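Local coordinates for putative HTH-type transcriptional regulator YwnA (Bacillus subtilis subsp. subtilis, PDB 1XD7), which probably binds DNA through a winged helix-turn-helix domain and acts as a transcription regulator of the Rrf2 family, at residues S45-K48 with I52-S55. Numbering follows the deposited sequence.
Sequences SLLK and ILTS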
# COMPACT_ATOMS: atom_id res chain seq x y z
N SER A 45 3.26 -13.46 -18.84
CA SER A 45 2.45 -13.03 -19.98
C SER A 45 2.21 -11.53 -19.81
O SER A 45 2.22 -10.76 -20.77
CB SER A 45 1.11 -13.75 -20.01
OG SER A 45 1.12 -14.84 -19.11
N LEU A 46 1.99 -11.13 -18.56
CA LEU A 46 1.75 -9.73 -18.26
C LEU A 46 2.99 -8.93 -18.62
O LEU A 46 2.92 -7.95 -19.37
CB LEU A 46 1.42 -9.58 -16.78
CG LEU A 46 0.14 -10.33 -16.40
CD1 LEU A 46 -0.04 -10.32 -14.89
CD2 LEU A 46 -1.05 -9.68 -17.10
N LEU A 47 4.14 -9.35 -18.09
CA LEU A 47 5.39 -8.66 -18.37
C LEU A 47 5.63 -8.53 -19.86
O LEU A 47 6.12 -7.51 -20.34
CB LEU A 47 6.54 -9.39 -17.70
CG LEU A 47 6.46 -9.23 -16.18
CD1 LEU A 47 7.31 -10.27 -15.48
CD2 LEU A 47 6.90 -7.82 -15.81
N LYS A 48 5.28 -9.56 -20.62
CA LYS A 48 5.46 -9.47 -22.05
C LYS A 48 4.41 -8.54 -22.63
O LYS A 48 4.70 -7.73 -23.50
CB LYS A 48 5.36 -10.85 -22.69
CG LYS A 48 6.56 -11.73 -22.38
CD LYS A 48 6.55 -13.00 -23.20
CE LYS A 48 5.33 -13.84 -22.88
NZ LYS A 48 5.39 -15.15 -23.59
N ILE A 52 7.79 -5.82 -21.55
CA ILE A 52 8.98 -5.74 -20.73
C ILE A 52 9.83 -6.94 -21.12
O ILE A 52 11.06 -6.90 -21.06
CB ILE A 52 8.66 -5.84 -19.25
CG1 ILE A 52 7.96 -4.56 -18.79
CG2 ILE A 52 9.94 -6.09 -18.47
CD1 ILE A 52 7.67 -4.51 -17.31
N LEU A 53 9.15 -8.01 -21.53
CA LEU A 53 9.82 -9.22 -21.92
C LEU A 53 9.43 -9.58 -23.31
O LEU A 53 8.26 -9.51 -23.68
CB LEU A 53 9.43 -10.37 -21.03
CG LEU A 53 10.02 -10.34 -19.63
CD1 LEU A 53 9.42 -11.49 -18.85
CD2 LEU A 53 11.54 -10.44 -19.69
N THR A 54 10.44 -9.97 -24.09
CA THR A 54 10.23 -10.40 -25.44
C THR A 54 10.39 -11.91 -25.33
O THR A 54 11.04 -12.39 -24.41
CB THR A 54 11.28 -9.85 -26.40
OG1 THR A 54 10.94 -10.23 -27.74
CG2 THR A 54 12.66 -10.39 -26.07
N SER A 55 9.79 -12.64 -26.25
CA SER A 55 9.88 -14.08 -26.21
C SER A 55 10.27 -14.51 -27.61
O SER A 55 10.00 -13.79 -28.57
CB SER A 55 8.52 -14.67 -25.84
OG SER A 55 8.64 -16.04 -25.51
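The carbonyl group of Leu47 is the flat group on which this contact turns, and two backbone donors reach its oxygen from different directions. Ile52 N approaches almost head-on, nearly in line with C=O, at 2.7 Å from Leu47 O. Leu53 N stands above the carbonyl plane, 59° out of it, in a longer bond of 3.3 Å to Leu47 O. One acceptor near the end of helix 37-49 thus receives two successive N-H groups of the chain that turns into strand 53-54.

Side chains close in around this junction. Leu47 and Leu53 run side by side in the same direction, Leu47 CB lying 3.7 Å from Leu53 CD1, and both rest on Leu15 of helix 7-19. Leu47 CD2 also meets Ile52 CD1 at 3.7 Å. Lys48 crosses Leu53 at about a right angle: its CG, anti to its own carbonyl carbon (chi1 -72°), packs 3.5 Å from Leu53 CB, while Lys48 CA makes a CA-H...O contact with Leu53 O. Extended at chi2 (-171°), the chain brings Lys48 CD to 3.7 Å from Ser55 CB; the bend at chi3 then turns only CE and the amine.

The helix lies in the predicted helix-turn-helix motif, and strand 53-54 pairs antiparallel with 63-64 in the wing. One carbonyl shared by two N-H groups, together with packing among Leu47, Ile52 and Leu53, joins the end of the probable recognition helix to the first strand of the wing, while the aliphatic part of Lys48 packs on Leu53 and Ser55.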